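Local atomic coordinates of FG41 Malonate Semialdehyde Decarboxylase (Coryneform bacterium, PDB entry 4LHO), a protein that is a small alpha/beta enzyme of the tautomerase superfamily, built from two beta-alpha-beta units and found here as an assembly of three copies. Residues I67-T72 with F103-E108; A18-V23 with R38-T43; V28-I33 with Q82-A87. One frame throughout, in Å; residues are numbered along the deposited sequence.

Contact 1. Residues I67-T72 with F103-E108; sequences IIHVFT and FIAITE. With PR6 (3-chloro-3-oxopropanoic acid), chain F.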
loop_
_atom_site.group_PDB
_atom_site.type_symbol
_atom_site.label_atom_id
_atom_site.label_comp_id
_atom_site.label_asym_id
_atom_site.label_seq_id
_atom_site.Cartn_x
_atom_site.Cartn_y
_atom_site.Cartn_z
ATOM N N ILE A 67 1.239 2.172 -12.383
ATOM C CA ILE A 67 2.058 2.251 -11.192
ATOM C C ILE A 67 2.205 0.875 -10.578
ATOM O O ILE A 67 1.224 0.177 -10.338
ATOM C CB ILE A 67 1.471 3.246 -10.162
ATOM C CG1 ILE A 67 1.426 4.656 -10.752
ATOM C CG2 ILE A 67 2.306 3.265 -8.912
ATOM C CD1 ILE A 67 0.793 5.664 -9.835
ATOM N N ILE A 68 3.450 0.515 -10.307
ATOM C CA ILE A 68 3.801 -0.795 -9.861
ATOM C C ILE A 68 4.551 -0.683 -8.559
ATOM O O ILE A 68 5.620 -0.100 -8.505
ATOM C CB ILE A 68 4.665 -1.531 -10.925
ATOM C CG1 ILE A 68 3.864 -1.743 -12.216
ATOM C CG2 ILE A 68 5.139 -2.881 -10.393
ATOM C CD1 ILE A 68 4.749 -1.933 -13.493
ATOM N N HIS A 69 3.986 -1.256 -7.503
ATOM C CA HIS A 69 4.547 -1.090 -6.173
ATOM C C HIS A 69 4.877 -2.449 -5.628
ATOM O O HIS A 69 4.005 -3.280 -5.354
ATOM C CB HIS A 69 3.544 -0.362 -5.243
ATOM C CG HIS A 69 4.148 0.143 -3.961
ATOM N ND1 HIS A 69 3.513 1.050 -3.134
ATOM C CD2 HIS A 69 5.333 -0.140 -3.365
ATOM C CE1 HIS A 69 4.281 1.298 -2.086
ATOM N NE2 HIS A 69 5.383 0.583 -2.196
ATOM N N VAL A 70 6.161 -2.676 -5.473
ATOM C CA VAL A 70 6.654 -3.975 -5.085
ATOM C C VAL A 70 6.971 -3.966 -3.625
ATOM O O VAL A 70 7.860 -3.248 -3.187
ATOM C CB VAL A 70 7.976 -4.320 -5.837
ATOM C CG1 VAL A 70 8.410 -5.724 -5.516
ATOM C CG2 VAL A 70 7.786 -4.130 -7.293
ATOM N N PHE A 71 6.280 -4.812 -2.880
ATOM C CA PHE A 71 6.589 -5.032 -1.488
ATOM C C PHE A 71 7.355 -6.358 -1.357
ATOM O O PHE A 71 6.812 -7.445 -1.604
ATOM C CB PHE A 71 5.298 -5.078 -0.656
ATOM C CG PHE A 71 4.514 -3.810 -0.685
ATOM C CD1 PHE A 71 4.709 -2.834 0.282
ATOM C CD2 PHE A 71 3.576 -3.586 -1.665
ATOM C CE1 PHE A 71 3.988 -1.664 0.252
ATOM C CE2 PHE A 71 2.847 -2.400 -1.695
ATOM C CZ PHE A 71 3.049 -1.457 -0.750
ATOM N N THR A 72 8.619 -6.279 -0.968
ATOM C CA THR A 72 9.441 -7.477 -0.956
ATOM C C THR A 72 10.472 -7.437 0.149
ATOM O O THR A 72 10.783 -6.371 0.679
ATOM C CB THR A 72 10.121 -7.700 -2.320
ATOM O OG1 THR A 72 10.616 -9.050 -2.384
ATOM C CG2 THR A 72 11.243 -6.694 -2.517
ATOM N N PHE A 103 5.796 3.616 -13.669
ATOM C CA PHE A 103 6.347 4.133 -12.434
ATOM C C PHE A 103 6.407 2.952 -11.494
ATOM O O PHE A 103 5.426 2.213 -11.355
ATOM C CB PHE A 103 5.423 5.208 -11.852
ATOM C CG PHE A 103 5.919 5.839 -10.570
ATOM C CD1 PHE A 103 6.463 7.117 -10.579
ATOM C CD2 PHE A 103 5.799 5.177 -9.350
ATOM C CE1 PHE A 103 6.887 7.717 -9.407
ATOM C CE2 PHE A 103 6.230 5.773 -8.166
ATOM C CZ PHE A 103 6.762 7.052 -8.194
ATOM N N ILE A 104 7.555 2.770 -10.854
ATOM C CA ILE A 104 7.760 1.609 -10.010
ATOM C C ILE A 104 8.349 2.065 -8.705
ATOM O O ILE A 104 9.188 2.958 -8.676
ATOM C CB ILE A 104 8.722 0.573 -10.663
ATOM C CG1 ILE A 104 8.348 0.315 -12.129
ATOM C CG2 ILE A 104 8.726 -0.747 -9.887
ATOM C CD1 ILE A 104 9.460 -0.380 -12.926
ATOM N N ALA A 105 7.891 1.448 -7.624
ATOM C CA ALA A 105 8.432 1.707 -6.303
ATOM C C ALA A 105 8.627 0.405 -5.536
ATOM O O ALA A 105 7.909 -0.558 -5.749
ATOM C CB ALA A 105 7.507 2.647 -5.537
ATOM N N ILE A 106 9.626 0.375 -4.667
ATOM C CA ILE A 106 9.887 -0.788 -3.856
ATOM C C ILE A 106 9.864 -0.398 -2.385
ATOM O O ILE A 106 10.424 0.624 -2.002
ATOM C CB ILE A 106 11.262 -1.395 -4.148
ATOM C CG1 ILE A 106 11.437 -1.657 -5.643
ATOM C CG2 ILE A 106 11.443 -2.669 -3.334
ATOM C CD1 ILE A 106 12.756 -2.232 -5.985
ATOM N N THR A 107 9.222 -1.233 -1.577
ATOM C CA THR A 107 9.088 -1.021 -0.157
ATOM C C THR A 107 9.373 -2.349 0.496
ATOM O O THR A 107 8.757 -3.359 0.151
ATOM C CB THR A 107 7.635 -0.607 0.243
ATOM O OG1 THR A 107 7.291 0.672 -0.321
ATOM C CG2 THR A 107 7.470 -0.541 1.753
ATOM N N GLU A 108 10.251 -2.329 1.490
ATOM C CA GLU A 108 10.906 -3.523 1.967
ATOM C C GLU A 108 10.452 -3.956 3.345
ATOM O O GLU A 108 10.025 -3.143 4.132
ATOM C CB GLU A 108 12.422 -3.286 1.982
ATOM C CG GLU A 108 13.078 -3.385 0.594
ATOM C CD GLU A 108 14.611 -3.244 0.623
ATOM O OE1 GLU A 108 15.267 -3.603 -0.373
ATOM O OE2 GLU A 108 15.164 -2.770 1.629
HETATM C CAH PR6 F . 7.278 -12.544 -2.073
HETATM O OAI PR6 F . 7.741 -13.557 -2.359
HETATM C CAJ PR6 F . 7.270 -11.885 -0.790
HETATM C CAK PR6 F . 8.829 -11.658 -0.364
HETATM O OAL PR6 F . 9.252 -12.533 0.400
HETATM O OAM PR6 F . 9.448 -10.670 -0.821
#
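The imidazole of His69 lies between two carbons with an oxygen at its rim: Ala105 CB sits over one face, offset toward the edge, Phe71 CZ stands 3.3 Å above the centre of the other, and Thr107 OG1 meets the edge in the ring plane. These residues belong to the paired parallel strands 66-73 and 102-109 of a beta-alpha-beta unit, joined in the chain through helix 78-92. With CG anti to the backbone N (chi1 -166°), the His69 ring leans across to the partner strand, and NE2 is 2.7 Å from Thr107 OG1 in a nearly straight hydrogen bond. Thr107 also serves with its carbons, CB lying 3.7 Å from Phe71 CD1; a threonine suits a place needing both a hydroxyl and a small apolar surface. His69 and Phe71 take part in the subunit interface, each ring meeting a partner edge-to-face, Phe71 of the second subunit and His69 of the third, respectively.

Backbone bonds lace the strands in register, the straightest from Val70 N to Ala105 O at 2.8 Å. On the sheet face opposite His69, the branched, apolar Ile68, Ile104 and Ile106 pack on helix 78-92, with Val70 beside them. At the strand end, Thr72 touches Ile106 through CG2, 4.1 Å from Ile106 CG2, and turns OG1 to PR6, donating a short hydrogen bond of 2.5 Å to OAM.

Contact 2. Residues A18-V23 with R38-T43; sequences AIADAV and RFQILT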
loop_
_atom_site.group_PDB
_atom_site.type_symbol
_atom_site.label_atom_id
_atom_site.label_comp_id
_atom_site.label_asym_id
_atom_site.label_seq_id
_atom_site.Cartn_x
_atom_site.Cartn_y
_atom_site.Cartn_z
ATOM N N ALA A 18 -2.124 -9.095 -19.295
ATOM C CA ALA A 18 -0.806 -9.189 -19.933
ATOM C C ALA A 18 0.240 -8.328 -19.198
ATOM O O ALA A 18 1.431 -8.684 -19.066
ATOM C CB ALA A 18 -0.903 -8.775 -21.425
ATOM N N ILE A 19 -0.200 -7.177 -18.723
ATOM C CA ILE A 19 0.676 -6.363 -17.903
ATOM C C ILE A 19 1.099 -7.149 -16.662
ATOM O O ILE A 19 2.271 -7.190 -16.309
ATOM C CB ILE A 19 -0.020 -5.057 -17.544
ATOM C CG1 ILE A 19 -0.187 -4.237 -18.818
ATOM C CG2 ILE A 19 0.784 -4.278 -16.499
ATOM C CD1 ILE A 19 -1.033 -2.996 -18.650
ATOM N N ALA A 20 0.146 -7.788 -15.994
ATOM C CA ALA A 20 0.466 -8.537 -14.771
ATOM C C ALA A 20 1.390 -9.719 -15.061
ATOM O O ALA A 20 2.362 -9.965 -14.327
ATOM C CB ALA A 20 -0.826 -9.021 -14.089
ATOM N N ASP A 21 1.112 -10.436 -16.152
ATOM C CA ASP A 21 2.028 -11.491 -16.612
ATOM C C ASP A 21 3.436 -10.944 -16.878
ATOM O O ASP A 21 4.423 -11.510 -16.440
ATOM C CB ASP A 21 1.515 -12.156 -17.891
ATOM C CG ASP A 21 0.241 -12.957 -17.680
ATOM O OD1 ASP A 21 -0.467 -13.199 -18.679
ATOM O OD2 ASP A 21 -0.065 -13.345 -16.537
ATOM N N ALA A 22 3.523 -9.837 -17.594
ATOM C CA ALA A 22 4.832 -9.232 -17.903
ATOM C C ALA A 22 5.643 -8.886 -16.646
ATOM O O ALA A 22 6.821 -9.225 -16.535
ATOM C CB ALA A 22 4.639 -7.987 -18.760
ATOM N N VAL A 23 5.000 -8.217 -15.691
ATOM C CA VAL A 23 5.668 -7.841 -14.446
ATOM C C VAL A 23 6.137 -9.093 -13.725
ATOM O O VAL A 23 7.231 -9.149 -13.178
ATOM C CB VAL A 23 4.705 -7.044 -13.498
ATOM C CG1 VAL A 23 5.327 -6.837 -12.121
ATOM C CG2 VAL A 23 4.292 -5.708 -14.116
ATOM N N ARG A 38 3.828 -15.829 -6.990
ATOM C CA ARG A 38 3.106 -14.768 -7.664
ATOM C C ARG A 38 1.957 -14.275 -6.791
ATOM O O ARG A 38 1.003 -15.030 -6.534
ATOM C CB ARG A 38 2.520 -15.271 -8.979
ATOM C CG ARG A 38 1.773 -14.202 -9.774
ATOM C CD ARG A 38 1.377 -14.690 -11.174
ATOM N NE ARG A 38 0.873 -13.590 -11.974
ATOM C CZ ARG A 38 0.578 -13.650 -13.270
ATOM N NH1 ARG A 38 0.763 -14.761 -13.950
ATOM N NH2 ARG A 38 0.114 -12.581 -13.895
ATOM N N PHE A 39 2.040 -13.006 -6.382
ATOM C CA PHE A 39 1.027 -12.376 -5.547
ATOM C C PHE A 39 0.829 -10.967 -6.013
ATOM O O PHE A 39 1.681 -10.123 -5.817
ATOM C CB PHE A 39 1.441 -12.465 -4.103
ATOM C CG PHE A 39 1.712 -13.857 -3.694
ATOM C CD1 PHE A 39 3.004 -14.365 -3.704
ATOM C CD2 PHE A 39 0.670 -14.709 -3.407
ATOM C CE1 PHE A 39 3.254 -15.666 -3.345
ATOM C CE2 PHE A 39 0.911 -16.011 -3.069
ATOM C CZ PHE A 39 2.216 -16.501 -3.039
ATOM N N GLN A 40 -0.297 -10.731 -6.671
ATOM C CA GLN A 40 -0.534 -9.470 -7.315
ATOM C C GLN A 40 -1.960 -9.015 -7.100
ATOM O O GLN A 40 -2.895 -9.810 -7.138
ATOM C CB GLN A 40 -0.275 -9.568 -8.833
ATOM C CG GLN A 40 1.081 -10.216 -9.216
ATOM C CD GLN A 40 1.344 -10.206 -10.723
ATOM O OE1 GLN A 40 0.441 -10.476 -11.527
ATOM N NE2 GLN A 40 2.591 -9.887 -11.110
ATOM N N ILE A 41 -2.107 -7.707 -6.907
ATOM C CA ILE A 41 -3.398 -7.049 -6.824
ATOM C C ILE A 41 -3.454 -5.982 -7.898
ATOM O O ILE A 41 -2.692 -5.008 -7.894
ATOM C CB ILE A 41 -3.638 -6.409 -5.415
ATOM C CG1 ILE A 41 -3.617 -7.486 -4.333
ATOM C CG2 ILE A 41 -4.979 -5.615 -5.374
ATOM C CD1 ILE A 41 -3.319 -6.940 -2.931
ATOM N N LEU A 42 -4.358 -6.165 -8.833
ATOM C CA LEU A 42 -4.445 -5.242 -9.940
ATOM C C LEU A 42 -5.685 -4.398 -9.725
ATOM O O LEU A 42 -6.775 -4.946 -9.516
ATOM C CB LEU A 42 -4.479 -6.016 -11.259
ATOM C CG LEU A 42 -3.983 -5.204 -12.447
ATOM C CD1 LEU A 42 -3.285 -6.100 -13.422
ATOM C CD2 LEU A 42 -5.163 -4.467 -13.120
ATOM N N THR A 43 -5.519 -3.077 -9.705
ATOM C CA THR A 43 -6.651 -2.177 -9.483
ATOM C C THR A 43 -6.754 -1.123 -10.576
ATOM O O THR A 43 -5.791 -0.392 -10.835
ATOM C CB THR A 43 -6.542 -1.464 -8.141
ATOM O OG1 THR A 43 -6.261 -2.419 -7.116
ATOM C CG2 THR A 43 -7.819 -0.784 -7.832
#
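Charge joins Asp21 to Arg38: NH2 and NH1 of the guanidinium both point end-on at Asp21 OD2, NH2 at 2.8 Å from it. The pair ties helix 13-31 to the residue leading into strand 39-45; with strand 2-8 these form a beta-alpha-beta unit, segment 18-23 of the helix running at 147° to 39-43 of the strand. The oxygen is approached on its anti side and lies in the guanidinium plane, while the carboxylate is turned 75° from that plane. Arg17 NE forms a further salt bridge to OD2, so two positive groups share this oxygen and probably help to keep the aspartate ionised.

Hydrogen bonds other than the salt bridge centre on the Gln40 amide. Its OE1 takes NE and NH2 of Arg38 from one face, above its plane, NE being 3.2 Å from OE1; its NE2 gives a hydrogen to the main-chain Ala20 O at 3.2 Å. An amide, both acceptor and donor, suits this buried position. The extended Arg38 chain (chi1 -178°) carries the guanidinium from just before the strand to the helix.

Close packing at Gln40 OE1, 3.2 Å from Ala20 CB, suits a residue as small as alanine. The apolar contact is Ala20 CB to Leu42 CD1, 3.9 Å.

Contact 3. Residues V28-I33 with Q82-A87; sequences VEVLAI and QRVFAA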
loop_
_atom_site.group_PDB
_atom_site.type_symbol
_atom_site.label_atom_id
_atom_site.label_comp_id
_atom_site.label_asym_id
_atom_site.label_seq_id
_atom_site.Cartn_x
_atom_site.Cartn_y
_atom_site.Cartn_z
ATOM N N VAL A 28 10.573 -12.873 -12.115
ATOM C CA VAL A 28 11.083 -14.241 -12.051
ATOM C C VAL A 28 12.477 -14.267 -12.675
ATOM O O VAL A 28 13.431 -14.810 -12.084
ATOM C CB VAL A 28 10.160 -15.244 -12.802
ATOM C CG1 VAL A 28 10.835 -16.607 -12.933
ATOM C CG2 VAL A 28 8.825 -15.400 -12.079
ATOM N N GLU A 29 12.585 -13.641 -13.846
ATOM C CA GLU A 29 13.842 -13.547 -14.575
ATOM C C GLU A 29 14.935 -12.916 -13.719
ATOM O O GLU A 29 15.973 -13.532 -13.449
ATOM C CB GLU A 29 13.653 -12.742 -15.863
ATOM N N VAL A 30 14.703 -11.695 -13.250
ATOM C CA VAL A 30 15.743 -10.981 -12.517
ATOM C C VAL A 30 15.983 -11.478 -11.093
ATOM O O VAL A 30 17.118 -11.536 -10.650
ATOM C CB VAL A 30 15.450 -9.483 -12.443
ATOM C CG1 VAL A 30 16.487 -8.788 -11.556
ATOM C CG2 VAL A 30 15.423 -8.877 -13.844
ATOM N N LEU A 31 14.923 -11.785 -10.354
ATOM C CA LEU A 31 15.063 -12.150 -8.937
ATOM C C LEU A 31 15.284 -13.646 -8.730
ATOM O O LEU A 31 15.783 -14.060 -7.683
ATOM C CB LEU A 31 13.831 -11.706 -8.132
ATOM C CG LEU A 31 13.551 -10.199 -7.981
ATOM C CD1 LEU A 31 12.396 -9.951 -7.056
ATOM C CD2 LEU A 31 14.789 -9.480 -7.433
ATOM N N ALA A 32 14.882 -14.454 -9.710
ATOM C CA ALA A 32 15.039 -15.897 -9.611
ATOM C C ALA A 32 14.171 -16.456 -8.492
ATOM O O ALA A 32 14.572 -17.389 -7.773
ATOM C CB ALA A 32 16.507 -16.256 -9.357
ATOM N N ILE A 33 12.999 -15.854 -8.325
ATOM C CA ILE A 33 11.990 -16.388 -7.417
ATOM C C ILE A 33 11.236 -17.547 -8.087
ATOM O O ILE A 33 11.155 -17.634 -9.331
ATOM C CB ILE A 33 10.970 -15.297 -7.010
ATOM C CG1 ILE A 33 10.304 -14.692 -8.253
ATOM C CG2 ILE A 33 11.649 -14.228 -6.129
ATOM C CD1 ILE A 33 9.194 -13.699 -7.940
ATOM N N GLN A 82 17.937 -2.017 -10.040
ATOM C CA GLN A 82 18.035 -1.396 -11.367
ATOM C C GLN A 82 17.657 -2.410 -12.461
ATOM O O GLN A 82 16.916 -2.084 -13.407
ATOM C CB GLN A 82 19.444 -0.889 -11.624
ATOM C CG GLN A 82 19.879 0.270 -10.756
ATOM C CD GLN A 82 21.231 0.829 -11.204
ATOM O OE1 GLN A 82 22.311 0.437 -10.698
ATOM N NE2 GLN A 82 21.175 1.753 -12.161
ATOM N N ARG A 83 18.144 -3.635 -12.341
ATOM C CA ARG A 83 17.796 -4.673 -13.303
ATOM C C ARG A 83 16.294 -4.976 -13.304
ATOM O O ARG A 83 15.711 -5.173 -14.352
ATOM C CB ARG A 83 18.614 -5.941 -13.061
ATOM C CG ARG A 83 20.047 -5.851 -13.561
ATOM C CD ARG A 83 20.882 -7.048 -13.143
ATOM N NE ARG A 83 20.336 -8.295 -13.667
ATOM C CZ ARG A 83 20.201 -9.410 -12.959
ATOM N NH1 ARG A 83 20.586 -9.444 -11.693
ATOM N NH2 ARG A 83 19.684 -10.491 -13.520
ATOM N N VAL A 84 15.669 -4.997 -12.134
ATOM C CA VAL A 84 14.201 -5.203 -12.051
ATOM C C VAL A 84 13.437 -4.105 -12.791
ATOM O O VAL A 84 12.560 -4.378 -13.632
ATOM C CB VAL A 84 13.697 -5.250 -10.600
ATOM C CG1 VAL A 84 12.157 -5.121 -10.565
ATOM C CG2 VAL A 84 14.150 -6.533 -9.901
ATOM N N PHE A 85 13.798 -2.857 -12.503
ATOM C CA PHE A 85 13.162 -1.719 -13.150
ATOM C C PHE A 85 13.217 -1.842 -14.664
ATOM O O PHE A 85 12.223 -1.548 -15.361
ATOM C CB PHE A 85 13.811 -0.401 -12.696
ATOM C CG PHE A 85 13.651 -0.101 -11.213
ATOM C CD1 PHE A 85 12.537 -0.560 -10.492
ATOM C CD2 PHE A 85 14.611 0.644 -10.543
ATOM C CE1 PHE A 85 12.400 -0.283 -9.147
ATOM C CE2 PHE A 85 14.482 0.925 -9.179
ATOM C CZ PHE A 85 13.373 0.465 -8.483
ATOM N N ALA A 86 14.369 -2.269 -15.181
ATOM C CA ALA A 86 14.569 -2.329 -16.645
ATOM C C ALA A 86 13.822 -3.501 -17.270
ATOM O O ALA A 86 13.090 -3.323 -18.255
ATOM C CB ALA A 86 16.054 -2.401 -16.994
ATOM N N ALA A 87 13.963 -4.683 -16.662
ATOM C CA ALA A 87 13.259 -5.871 -17.156
ATOM C C ALA A 87 11.761 -5.642 -17.206
ATOM O O ALA A 87 11.115 -5.953 -18.194
ATOM C CB ALA A 87 13.568 -7.072 -16.294
#
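A hydrogen bond of 2.8 Å from Ala32 N to Val28 O closes the last turn of helix 13-31, the turn that presents Val30 and Leu31 to Val84 and its neighbours on helix 78-92. Ala32 then departs from the helix with positive phi (66°), so the chain turns away immediately beyond the contact. No hydrogen bond passes between the two segments; hydrocarbon packing joins them.

Val30 is the central residue. Its CB points at the other helix, and its two methyls fork over the surface there: CG1 lies 3.6 Å from Val84 CG2, and CG2 lies 3.6 Å from Ala87 CB. The valine also touches Thr80 and Arg83, so it fits as a knob into the hole framed by Thr80, Arg83, Val84 and Ala87, residues spaced as in knobs-into-holes packing. The fit suits the residue types: a compact branched side chain fills the hole, and the small Ala87 probably helps the backbones come close, Val30 CA being 6.0 Å from Val84 CA.

Arg83 closes the solvent side. Its chain bends at chi3 (60°) and brings the guanidinium back across Val30, whose CG1 stands 4.0 Å above the centre of the plane; the flat group thus packs by a face on the valine methyl. Since Arg83 also touches a crystal neighbour, the lattice may influence this pose. Beside Val30, Leu31 reaches Val84 with one branch, CD2 being 3.9 Å from Val84 CG2.

Val84 further rests on Leu27, and Ala87 on Ala26, which extends the helix-to-helix seam back along helix 13-31. From the next position of helix 78-92, Phe85 lies against Ile104 and Ile106 of strand 102-109, so this helix packs on both its helical neighbour and the sheet.

Overall arrangement
The contacts join strand to strand, helix to strand and helix to helix, their centres 12 to 14 Å apart. Contacts 1 and 2 reach the same sheet and touch where Ile68 CD1 lies 3.9 Å from Val23 CG2. Contact 3 meets contact 1 through Phe85, whose CZ is 3.7 Å from Ile106 CD1. Contacts 2 and 3 share helix 13-31 without touching, their nearest atoms about 5 Å apart. PR6 is bonded by Thr72 in contact 1, and by Tyr123 and Gln73 beyond it. In contact 3 the side chain of Leu31 is about 7 Å from PR6. In contact 2 the side chain of Arg38 is about 9 Å from PR6. Contacts 1 and 2 also carry the sheet into neighbouring subunits.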